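Local coordinates for beta-N-acetylglucosaminidase-like protein Glycoside hydrolase family 20 (Flavobacterium johnsoniae, PDB 6YHH) that probably releases terminal N-acetylglucosamine units from chitin-derived oligosaccharides, acting as a family 20 chitobiase in bacterial chitin degradation, at residues K290-L295 with A353-K358; Y347-L352 with K361-W366; N410-D415 with A469-R474; S422-D427 with A485-R490. All blocks are in the same frame, centred on the assembly; numbering follows the deposited sequence.

Contact 1 (K290-L295 with A353-K358); sequences KTYKIL and APMLKK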
# COMPACT_ATOMS: atom_id res chain seq x y z
N LYS A 290 -35.50 -25.21 -1.99
CA LYS A 290 -34.86 -24.29 -1.11
C LYS A 290 -33.63 -23.67 -1.75
O LYS A 290 -33.33 -22.48 -1.50
CB LYS A 290 -34.52 -24.95 0.25
CG LYS A 290 -34.24 -23.91 1.34
CD LYS A 290 -33.97 -24.55 2.72
CE LYS A 290 -33.94 -23.41 3.78
NZ LYS A 290 -33.58 -23.80 5.15
N THR A 291 -32.98 -24.39 -2.64
CA THR A 291 -31.82 -23.80 -3.38
C THR A 291 -32.26 -22.53 -4.13
O THR A 291 -31.61 -21.49 -4.04
CB THR A 291 -31.28 -24.83 -4.39
OG1 THR A 291 -30.87 -26.02 -3.71
CG2 THR A 291 -30.19 -24.28 -5.22
N TYR A 292 -33.39 -22.59 -4.86
CA TYR A 292 -33.90 -21.46 -5.61
C TYR A 292 -34.42 -20.36 -4.71
O TYR A 292 -34.20 -19.17 -4.99
CB TYR A 292 -34.94 -21.96 -6.63
CG TYR A 292 -34.37 -22.97 -7.59
CD1 TYR A 292 -33.53 -22.57 -8.61
CD2 TYR A 292 -34.64 -24.33 -7.44
CE1 TYR A 292 -32.97 -23.50 -9.47
CE2 TYR A 292 -34.07 -25.27 -8.27
CZ TYR A 292 -33.27 -24.86 -9.30
OH TYR A 292 -32.75 -25.80 -10.19
N LYS A 293 -35.07 -20.71 -3.61
CA LYS A 293 -35.52 -19.76 -2.62
C LYS A 293 -34.37 -18.93 -2.06
O LYS A 293 -34.46 -17.68 -2.03
CB LYS A 293 -36.29 -20.44 -1.50
CG LYS A 293 -36.84 -19.45 -0.48
CD LYS A 293 -37.71 -20.08 0.59
CE LYS A 293 -38.14 -19.03 1.63
N ILE A 294 -33.30 -19.59 -1.61
CA ILE A 294 -32.19 -18.91 -1.03
C ILE A 294 -31.50 -18.03 -2.09
O ILE A 294 -31.15 -16.88 -1.84
CB ILE A 294 -31.18 -19.90 -0.41
CG1 ILE A 294 -31.85 -20.44 0.91
CG2 ILE A 294 -29.90 -19.20 -0.05
CD1 ILE A 294 -31.15 -21.63 1.46
N LEU A 295 -31.27 -18.59 -3.28
CA LEU A 295 -30.66 -17.81 -4.33
C LEU A 295 -31.50 -16.56 -4.71
O LEU A 295 -30.99 -15.49 -4.89
CB LEU A 295 -30.32 -18.65 -5.56
CG LEU A 295 -29.20 -19.70 -5.35
CD1 LEU A 295 -29.05 -20.68 -6.48
CD2 LEU A 295 -27.93 -18.92 -5.12
N ALA A 353 -32.41 -17.04 -14.33
CA ALA A 353 -32.55 -15.99 -15.38
C ALA A 353 -33.72 -15.02 -15.09
O ALA A 353 -33.51 -13.79 -15.10
CB ALA A 353 -32.68 -16.60 -16.75
N PRO A 354 -34.87 -15.53 -14.68
CA PRO A 354 -35.95 -14.55 -14.33
C PRO A 354 -35.73 -13.80 -13.04
O PRO A 354 -36.20 -12.72 -12.89
CB PRO A 354 -37.22 -15.43 -14.19
CG PRO A 354 -36.82 -16.80 -14.35
CD PRO A 354 -35.37 -16.91 -14.71
N MET A 355 -35.04 -14.41 -12.08
CA MET A 355 -34.64 -13.71 -10.84
C MET A 355 -33.75 -12.54 -11.18
O MET A 355 -34.01 -11.45 -10.69
CB MET A 355 -33.89 -14.69 -9.95
CG MET A 355 -34.62 -15.98 -9.63
SD MET A 355 -33.53 -16.98 -8.58
CE MET A 355 -34.46 -18.51 -8.45
N LEU A 356 -32.76 -12.74 -12.05
CA LEU A 356 -31.91 -11.65 -12.46
C LEU A 356 -32.70 -10.63 -13.25
O LEU A 356 -32.50 -9.43 -13.05
CB LEU A 356 -30.68 -12.16 -13.25
CG LEU A 356 -29.76 -13.06 -12.43
CD1 LEU A 356 -28.58 -13.56 -13.30
CD2 LEU A 356 -29.28 -12.38 -11.19
N LYS A 357 -33.59 -11.10 -14.13
CA LYS A 357 -34.30 -10.13 -14.98
C LYS A 357 -35.24 -9.24 -14.14
O LYS A 357 -35.50 -8.08 -14.46
CB LYS A 357 -35.09 -10.86 -16.03
CG LYS A 357 -35.61 -9.92 -17.15
CD LYS A 357 -36.10 -10.61 -18.37
CE LYS A 357 -36.30 -9.59 -19.46
NZ LYS A 357 -36.78 -10.40 -20.60
N LYS A 358 -35.73 -9.78 -13.04
CA LYS A 358 -36.61 -9.06 -12.13
C LYS A 358 -35.84 -7.82 -11.56
O LYS A 358 -36.44 -6.78 -11.29
CB LYS A 358 -36.94 -9.94 -10.96
CG LYS A 358 -37.96 -9.36 -10.01
CD LYS A 358 -38.24 -10.31 -8.85
CE LYS A 358 -37.22 -10.16 -7.76
NZ LYS A 358 -37.49 -10.98 -6.53

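Contact 2 (Y347-L352 with K361-W366); sequences YFTMQL and KQLMGW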
# COMPACT_ATOMS: atom_id res chain seq x y z
N TYR A 347 -30.63 -26.03 -17.11
CA TYR A 347 -31.97 -25.84 -16.48
C TYR A 347 -31.94 -24.99 -15.19
O TYR A 347 -32.70 -24.04 -15.01
CB TYR A 347 -32.55 -27.19 -16.18
CG TYR A 347 -33.86 -27.12 -15.44
CD1 TYR A 347 -33.88 -27.06 -14.10
CD2 TYR A 347 -35.08 -27.11 -16.13
CE1 TYR A 347 -35.07 -26.92 -13.41
CE2 TYR A 347 -36.29 -27.00 -15.44
CZ TYR A 347 -36.26 -26.91 -14.08
OH TYR A 347 -37.43 -26.81 -13.30
N PHE A 348 -31.00 -25.36 -14.31
CA PHE A 348 -30.75 -24.63 -13.05
C PHE A 348 -30.45 -23.17 -13.35
O PHE A 348 -31.06 -22.30 -12.79
CB PHE A 348 -29.56 -25.31 -12.32
CG PHE A 348 -28.99 -24.50 -11.23
CD1 PHE A 348 -29.59 -24.43 -9.97
CD2 PHE A 348 -27.85 -23.72 -11.45
CE1 PHE A 348 -29.06 -23.63 -8.94
CE2 PHE A 348 -27.30 -22.94 -10.43
CZ PHE A 348 -27.91 -22.89 -9.18
N THR A 349 -29.52 -22.91 -14.24
CA THR A 349 -29.16 -21.58 -14.69
C THR A 349 -30.34 -20.76 -15.22
O THR A 349 -30.55 -19.59 -14.85
CB THR A 349 -28.06 -21.64 -15.78
OG1 THR A 349 -26.90 -22.30 -15.22
CG2 THR A 349 -27.70 -20.27 -16.28
N MET A 350 -31.20 -21.44 -16.00
CA MET A 350 -32.38 -20.76 -16.56
C MET A 350 -33.48 -20.52 -15.54
O MET A 350 -34.32 -19.62 -15.79
CB MET A 350 -32.91 -21.52 -17.80
CG MET A 350 -31.98 -21.32 -19.02
SD MET A 350 -31.65 -19.61 -19.45
CE MET A 350 -33.39 -19.08 -19.52
N GLN A 351 -33.43 -21.21 -14.39
CA GLN A 351 -34.29 -20.86 -13.27
C GLN A 351 -33.85 -19.52 -12.61
O GLN A 351 -34.63 -18.79 -12.01
CB GLN A 351 -34.41 -21.96 -12.20
CG GLN A 351 -34.81 -23.30 -12.69
CD GLN A 351 -35.94 -23.25 -13.66
OE1 GLN A 351 -35.78 -23.58 -14.87
NE2 GLN A 351 -37.06 -22.83 -13.18
N LEU A 352 -32.54 -19.21 -12.69
CA LEU A 352 -31.98 -17.96 -12.10
C LEU A 352 -32.28 -16.75 -13.04
O LEU A 352 -32.28 -15.60 -12.62
CB LEU A 352 -30.45 -18.09 -11.98
CG LEU A 352 -30.00 -19.36 -11.23
CD1 LEU A 352 -28.52 -19.29 -10.91
CD2 LEU A 352 -30.73 -19.52 -9.91
N LYS A 361 -31.32 -7.39 -14.77
CA LYS A 361 -29.98 -7.92 -15.15
C LYS A 361 -30.03 -9.01 -16.13
O LYS A 361 -30.94 -9.88 -16.13
CB LYS A 361 -29.25 -8.44 -13.91
CG LYS A 361 -29.35 -7.54 -12.69
CD LYS A 361 -28.73 -6.15 -12.99
CE LYS A 361 -28.81 -5.24 -11.79
NZ LYS A 361 -28.44 -3.83 -12.10
N GLN A 362 -29.06 -8.96 -17.00
CA GLN A 362 -28.78 -10.02 -17.93
C GLN A 362 -27.79 -11.01 -17.35
O GLN A 362 -26.95 -10.64 -16.55
CB GLN A 362 -28.15 -9.44 -19.18
CG GLN A 362 -29.12 -8.62 -20.02
CD GLN A 362 -28.45 -7.68 -21.00
OE1 GLN A 362 -27.84 -8.08 -22.01
NE2 GLN A 362 -28.59 -6.38 -20.73
N LEU A 363 -27.94 -12.27 -17.75
CA LEU A 363 -27.17 -13.39 -17.13
C LEU A 363 -25.94 -13.70 -17.90
O LEU A 363 -25.95 -13.73 -19.13
CB LEU A 363 -28.10 -14.64 -17.09
CG LEU A 363 -27.67 -15.93 -16.36
CD1 LEU A 363 -28.86 -16.67 -15.85
CD2 LEU A 363 -26.75 -16.74 -17.28
N MET A 364 -24.84 -13.89 -17.18
CA MET A 364 -23.57 -14.32 -17.74
C MET A 364 -23.09 -15.54 -16.99
O MET A 364 -23.32 -15.66 -15.80
CB MET A 364 -22.60 -13.13 -17.62
CG MET A 364 -21.22 -13.43 -18.23
SD MET A 364 -20.29 -11.92 -18.43
CE MET A 364 -18.77 -12.59 -19.15
N GLY A 365 -22.36 -16.40 -17.66
CA GLY A 365 -21.76 -17.55 -17.02
C GLY A 365 -20.59 -18.13 -17.77
O GLY A 365 -20.43 -17.91 -18.99
N TRP A 366 -19.77 -18.92 -17.06
CA TRP A 366 -18.69 -19.67 -17.68
C TRP A 366 -19.27 -20.68 -18.69
O TRP A 366 -20.42 -21.10 -18.59
CB TRP A 366 -17.89 -20.40 -16.60
CG TRP A 366 -17.25 -19.44 -15.60
CD1 TRP A 366 -17.55 -19.35 -14.28
CD2 TRP A 366 -16.16 -18.51 -15.83
NE1 TRP A 366 -16.83 -18.34 -13.72
CE2 TRP A 366 -15.96 -17.81 -14.64
CE3 TRP A 366 -15.36 -18.15 -16.95
CZ2 TRP A 366 -15.01 -16.84 -14.49
CZ3 TRP A 366 -14.39 -17.20 -16.79
CH2 TRP A 366 -14.21 -16.56 -15.56

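Contact 3 (N410-D415 with A469-R474); sequences NGFYID and AAIAER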
# COMPACT_ATOMS: atom_id res chain seq x y z
N ASN A 410 -10.01 -17.41 -21.99
CA ASN A 410 -8.99 -18.38 -22.34
C ASN A 410 -7.80 -17.66 -23.00
O ASN A 410 -8.03 -16.79 -23.87
CB ASN A 410 -9.52 -19.39 -23.39
CG ASN A 410 -8.50 -20.49 -23.66
OD1 ASN A 410 -7.79 -20.48 -24.69
ND2 ASN A 410 -8.28 -21.31 -22.62
N GLY A 411 -6.58 -17.99 -22.55
CA GLY A 411 -5.35 -17.36 -23.04
C GLY A 411 -4.97 -16.05 -22.36
O GLY A 411 -3.95 -15.44 -22.67
N PHE A 412 -5.83 -15.60 -21.39
CA PHE A 412 -5.57 -14.42 -20.56
C PHE A 412 -5.58 -14.83 -19.04
O PHE A 412 -5.89 -14.00 -18.16
CB PHE A 412 -6.64 -13.35 -20.78
CG PHE A 412 -6.73 -12.78 -22.19
CD1 PHE A 412 -5.62 -12.36 -22.89
CD2 PHE A 412 -7.97 -12.56 -22.77
CE1 PHE A 412 -5.76 -11.71 -24.12
CE2 PHE A 412 -8.09 -11.98 -24.00
CZ PHE A 412 -6.98 -11.53 -24.70
N TYR A 413 -5.09 -16.04 -18.80
CA TYR A 413 -5.00 -16.59 -17.42
C TYR A 413 -3.67 -16.15 -16.80
O TYR A 413 -2.75 -16.95 -16.64
CB TYR A 413 -5.21 -18.10 -17.41
CG TYR A 413 -6.69 -18.43 -17.30
CD1 TYR A 413 -7.60 -17.95 -18.23
CD2 TYR A 413 -7.18 -19.18 -16.24
CE1 TYR A 413 -8.96 -18.20 -18.09
CE2 TYR A 413 -8.55 -19.51 -16.15
CZ TYR A 413 -9.41 -18.92 -17.02
OH TYR A 413 -10.76 -19.12 -16.83
N ILE A 414 -3.62 -14.88 -16.40
CA ILE A 414 -2.37 -14.23 -15.90
C ILE A 414 -1.88 -14.89 -14.58
O ILE A 414 -0.70 -14.84 -14.26
CB ILE A 414 -2.59 -12.71 -15.69
CG1 ILE A 414 -3.88 -12.39 -14.98
CG2 ILE A 414 -2.66 -11.99 -16.99
CD1 ILE A 414 -3.99 -10.96 -14.50
N ASP A 415 -2.77 -15.56 -13.83
CA ASP A 415 -2.36 -16.23 -12.64
C ASP A 415 -1.40 -17.36 -12.84
O ASP A 415 -0.69 -17.73 -11.90
CB ASP A 415 -3.60 -16.72 -11.86
CG ASP A 415 -4.37 -17.74 -12.64
OD1 ASP A 415 -4.73 -17.43 -13.78
OD2 ASP A 415 -4.64 -18.87 -12.10
N ALA A 469 -1.31 -4.91 -18.87
CA ALA A 469 -1.18 -3.71 -19.76
C ALA A 469 -1.03 -4.11 -21.20
O ALA A 469 -1.62 -3.48 -22.08
CB ALA A 469 -0.12 -2.76 -19.27
N ALA A 470 -0.31 -5.22 -21.46
CA ALA A 470 -0.23 -5.78 -22.81
C ALA A 470 -1.58 -6.35 -23.27
O ALA A 470 -1.98 -6.18 -24.39
CB ALA A 470 0.89 -6.80 -22.89
N ILE A 471 -2.32 -6.98 -22.34
CA ILE A 471 -3.64 -7.44 -22.63
C ILE A 471 -4.55 -6.25 -22.96
O ILE A 471 -5.36 -6.35 -23.93
CB ILE A 471 -4.20 -8.30 -21.49
CG1 ILE A 471 -3.37 -9.58 -21.40
CG2 ILE A 471 -5.68 -8.61 -21.67
CD1 ILE A 471 -3.66 -10.41 -20.16
N ALA A 472 -4.43 -5.15 -22.23
CA ALA A 472 -5.20 -3.96 -22.50
C ALA A 472 -4.99 -3.54 -23.94
O ALA A 472 -5.93 -3.10 -24.61
CB ALA A 472 -4.90 -2.83 -21.53
N GLU A 473 -3.72 -3.57 -24.38
CA GLU A 473 -3.45 -3.19 -25.78
C GLU A 473 -4.12 -4.14 -26.78
O GLU A 473 -4.79 -3.70 -27.78
CB GLU A 473 -1.97 -3.11 -26.05
CG GLU A 473 -1.66 -2.94 -27.54
CD GLU A 473 -0.33 -2.27 -27.73
OE1 GLU A 473 0.66 -2.93 -28.11
OE2 GLU A 473 -0.24 -1.06 -27.34
N ARG A 474 -4.08 -5.43 -26.51
CA ARG A 474 -4.82 -6.35 -27.38
C ARG A 474 -6.31 -6.06 -27.45
O ARG A 474 -6.96 -6.25 -28.49
CB ARG A 474 -4.58 -7.81 -27.00
CG ARG A 474 -5.29 -8.86 -27.87
CD ARG A 474 -4.99 -8.79 -29.37
NE ARG A 474 -3.56 -8.80 -29.54
CZ ARG A 474 -2.84 -7.88 -30.19
NH1 ARG A 474 -3.35 -6.86 -30.89
NH2 ARG A 474 -1.57 -8.02 -30.13

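Contact 4 (S422-D427 with A485-R490); sequences SHYLND and ANMRKR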
# COMPACT_ATOMS: atom_id res chain seq x y z
N SER A 422 2.49 -14.75 -24.71
CA SER A 422 1.36 -15.66 -24.86
C SER A 422 0.02 -14.92 -24.66
O SER A 422 -0.94 -15.22 -25.36
CB SER A 422 1.42 -16.84 -23.89
OG SER A 422 1.20 -16.36 -22.59
N HIS A 423 -0.03 -13.95 -23.75
CA HIS A 423 -1.21 -13.16 -23.57
C HIS A 423 -1.42 -12.06 -24.65
O HIS A 423 -2.53 -11.84 -25.10
CB HIS A 423 -1.20 -12.54 -22.14
CG HIS A 423 -1.07 -13.56 -21.09
ND1 HIS A 423 -1.96 -14.60 -20.96
CD2 HIS A 423 -0.23 -13.65 -20.04
CE1 HIS A 423 -1.61 -15.34 -19.92
NE2 HIS A 423 -0.56 -14.78 -19.36
N TYR A 424 -0.30 -11.42 -25.07
CA TYR A 424 -0.38 -10.32 -26.02
C TYR A 424 -0.86 -10.77 -27.36
O TYR A 424 -1.59 -10.03 -28.01
CB TYR A 424 1.01 -9.71 -26.17
CG TYR A 424 1.07 -8.45 -27.00
CD1 TYR A 424 0.26 -7.38 -26.71
CD2 TYR A 424 1.88 -8.40 -28.13
CE1 TYR A 424 0.34 -6.22 -27.45
CE2 TYR A 424 1.98 -7.28 -28.91
CZ TYR A 424 1.21 -6.19 -28.59
OH TYR A 424 1.28 -5.07 -29.33
N LEU A 425 -0.53 -12.00 -27.73
CA LEU A 425 -0.90 -12.51 -29.10
C LEU A 425 -2.17 -13.28 -29.07
O LEU A 425 -2.71 -13.65 -30.10
CB LEU A 425 0.23 -13.33 -29.62
CG LEU A 425 1.50 -12.46 -29.80
CD1 LEU A 425 2.64 -13.34 -30.28
CD2 LEU A 425 1.30 -11.18 -30.66
N ASN A 426 -2.79 -13.42 -27.89
CA ASN A 426 -4.05 -14.10 -27.81
C ASN A 426 -5.19 -13.18 -28.28
O ASN A 426 -5.42 -12.15 -27.70
CB ASN A 426 -4.31 -14.44 -26.33
CG ASN A 426 -5.53 -15.31 -26.09
OD1 ASN A 426 -5.59 -16.44 -26.59
ND2 ASN A 426 -6.46 -14.85 -25.21
N ASP A 427 -5.96 -13.54 -29.27
CA ASP A 427 -6.92 -12.57 -29.84
C ASP A 427 -8.34 -13.07 -29.70
O ASP A 427 -8.62 -14.25 -30.04
CB ASP A 427 -6.56 -12.40 -31.31
CG ASP A 427 -7.22 -11.19 -31.95
OD1 ASP A 427 -8.43 -11.14 -32.05
OD2 ASP A 427 -6.52 -10.26 -32.26
N ALA A 485 8.46 -7.22 -29.60
CA ALA A 485 9.58 -6.41 -29.10
C ALA A 485 9.27 -4.96 -28.89
O ALA A 485 9.71 -4.36 -27.91
CB ALA A 485 10.81 -6.55 -29.96
N ASN A 486 8.50 -4.35 -29.81
CA ASN A 486 8.09 -2.97 -29.68
C ASN A 486 7.17 -2.82 -28.45
O ASN A 486 7.27 -1.86 -27.75
CB ASN A 486 7.32 -2.53 -30.90
CG ASN A 486 6.81 -1.13 -30.78
OD1 ASN A 486 5.64 -0.87 -30.52
ND2 ASN A 486 7.71 -0.21 -31.04
N MET A 487 6.26 -3.76 -28.28
CA MET A 487 5.36 -3.73 -27.12
C MET A 487 6.24 -3.77 -25.84
O MET A 487 6.00 -2.98 -24.91
CB MET A 487 4.36 -4.86 -27.14
CG MET A 487 3.45 -4.89 -25.87
SD MET A 487 4.22 -5.75 -24.48
CE MET A 487 4.46 -7.40 -25.03
N ARG A 488 7.25 -4.63 -25.78
CA ARG A 488 8.05 -4.68 -24.55
C ARG A 488 8.74 -3.34 -24.27
O ARG A 488 8.91 -2.97 -23.10
CB ARG A 488 9.18 -5.70 -24.69
CG ARG A 488 8.77 -7.14 -24.70
CD ARG A 488 10.00 -8.02 -24.55
NE ARG A 488 9.76 -9.34 -25.01
CZ ARG A 488 9.18 -10.32 -24.29
NH1 ARG A 488 8.81 -10.03 -23.06
NH2 ARG A 488 9.00 -11.55 -24.81
N LYS A 489 9.24 -2.69 -25.32
CA LYS A 489 9.96 -1.41 -25.21
C LYS A 489 9.04 -0.35 -24.60
O LYS A 489 9.45 0.36 -23.71
CB LYS A 489 10.53 -0.93 -26.57
N ARG A 490 7.78 -0.32 -25.03
CA ARG A 490 6.80 0.65 -24.53
C ARG A 490 6.32 0.28 -23.14
O ARG A 490 5.97 1.13 -22.35
CB ARG A 490 5.58 0.75 -25.49
CG ARG A 490 5.96 1.38 -26.82
CD ARG A 490 4.76 1.54 -27.78
NE ARG A 490 4.37 0.27 -28.40
CZ ARG A 490 3.26 -0.40 -28.19
NH1 ARG A 490 2.28 0.01 -27.37
NH2 ARG A 490 3.09 -1.54 -28.80
O HOH W 1 3.49 -3.83 -30.78

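Contact 1 (K290-L295 with A353-K358)
L295 and M355 mark the nearest approach of the two helical segments, and with their CA atoms still 8.7 Å apart the backbones stay separate enough for a long side chain to bridge them. M355 does the bridging. Its CG stands beside the backbone N (chi1 -54°) and the rest of the chain is fully extended, with chi2 at 179°, which carries the terminal methyl across to helix 289-302. There CE settles against CB and the backbone of Y292, 3.9 Å from Y292 CB and at the edge of the ring, close to its plane, instead of over a face. The same methyl lies 3.5 Å from Y292 O, a plain packing contact with the helix backbone, and M355 SD passes 4.4 Å from L295 C. The two helices lie before and after strand 310-312 and belong to the outer layer of the TIM barrel, where slim, flexible methionine suits the span between two helices whose backbones do not touch. The Y292 side chain crosses that of M355 at about a right angle, and its ring packs on Q351, one turn earlier along helix 341-358, while its OH is hydrogen-bonded to P286 O. L295 is buried, with F348 and L352 as apolar neighbours. Farther along, M355 also touches S296 and F299, and K358 NZ reaches across to D300 in a salt bridge.

Contact 2 (Y347-L352 with K361-W366)
T349 and L363 form the centre of a helix-on-strand contact in the TIM barrel, where helix 341-358 forms the helix of the beta-alpha-beta crossover between the parallel, paired strands 310-312 and 362-366 and packs against the second of them. The branched end of L363 receives the methyl of T349: T349 CG2 lies 3.8 Å from L363 CD1 and equally far from L363 CD2, seated between the two branches. L363 CD1 also comes within 3.5 Å of T349 O on the helix backbone, and more loosely to 4.4 Å from L352 CB. Leucine suits the strand because its two methyls can flank the threonine methyl while CD1 also reaches L352 one turn on; its CG lies opposite the backbone N (chi1 -173°), which sends both methyls out to the helix. Threonine suits the helix because its two branches can be used separately. OG1 is hydrogen-bonded to Q345 O in the preceding turn, which satisfies the hydroxyl in this buried place and fixes the rotation that leaves CG2 facing the strand. A353 and L356 continue the apolar surface round L363. The strand itself is held by backbone hydrogen bonds of M364 to F311 and of L363 to I379.

Contact 3 (N410-D415 with A469-R474)
The loop that follows barrel strand 406-408 folds down on helix 467-476 of the outer layer of the TIM barrel, and F412 and I414 meet I471 there. An inverse gamma turn centred on Y413 shapes the loop: Y413 points away from the helix, while the residues before and after it both point toward it. I471 meets the pair with each of its branches. Its CG2 sits over one face of the F412 ring, offset toward the rim, 4.1 Å from the ring centroid and 20° from the ring normal, a CH-pi contact. Its other branch passes just beyond the rim on the same side of the ring, with I471 CG1 3.9 Å from F412 CD1, and I471 CD1 touches I414 CG2 at 3.7 Å. The unusual first torsion of I414 (chi1 45°) puts CG1 between the backbone N and the carbonyl carbon and leaves CG2 to face the helix. Beta-branched isoleucine suits this place since it can cover an aromatic face and fill the space beside it at once. A serine in place of I471 would probably leave that ring face without its methyl cover and I414 CG2 without its partner, opening a gap beneath the loop. Farther along the helix, R474 CG reaches the edge of the ring at F412 CZ, 4.5 Å away, before its chain bends off to bond through NE with Y424 O. The F412 backbone is hydrogen-bonded to T449 of strand 443-450 and I471 packs on A448 there, a loop after a barrel strand set on an outer helix as in the beta/alpha architecture of TIM barrels.

Contact 4 (S422-D427 with A485-R490)
Nearly extended first torsions carry Y424 (chi1 -173°) and M487 (chi1 176°) toward each other from helices 420-424 and 484-497, and bends at chi2 and chi3 curl the M487 chain over the tyrosine ring. The result is a Met-aromatic contact on the outer side of the TIM barrel. M487 CG lies over the face, 3.9 Å from the centroid of the Y424 ring and 18° off its normal, while M487 SD stands higher above the same face, 4.8 Å from that centroid. At the phenol end M487 CB shares the contact, 3.7 Å from Y424 CZ. Tyrosine suits the place because its face is apolar while its hydroxyl reaches polar groups: Y424 OH is hydrogen-bonded to E473 OE1, and a water donates to it over 2.9 Å. A leucine in place of Y424 would probably leave M487 without a flat surface to pack on and deprive E473 OE1 and this water of the hydroxyl. The water is also weakly bound by R490 NH2. One turn back on its own helix, N486 steadies R490: R490 NE donates over 2.7 Å to N486 OD1, which lies near the guanidinium plane although NE sits above the plane of the N486 amide.

Overall arrangement
The four contacts form two pairs in and around one TIM barrel. Contacts 1 and 2 share helix 341-358, with centres about 9 Å apart, and a probable hydrogen bond between L356 O and K361 N (2.9 Å) joins them. Contacts 3 and 4 are equally close; E473, already the partner of Y424, also forms a salt bridge from its OE2 to R490 NH1 (2.7 Å). Centres of contacts 1 and 4 lie about 42 Å apart, on opposite sides of the chain's centre. Between the pairs, W366 CZ3 of contact 2 comes within 4.1 Å of Y413 OH of contact 3. All four lie away from E317, the predicted proton donor, and are packing within the scaffold.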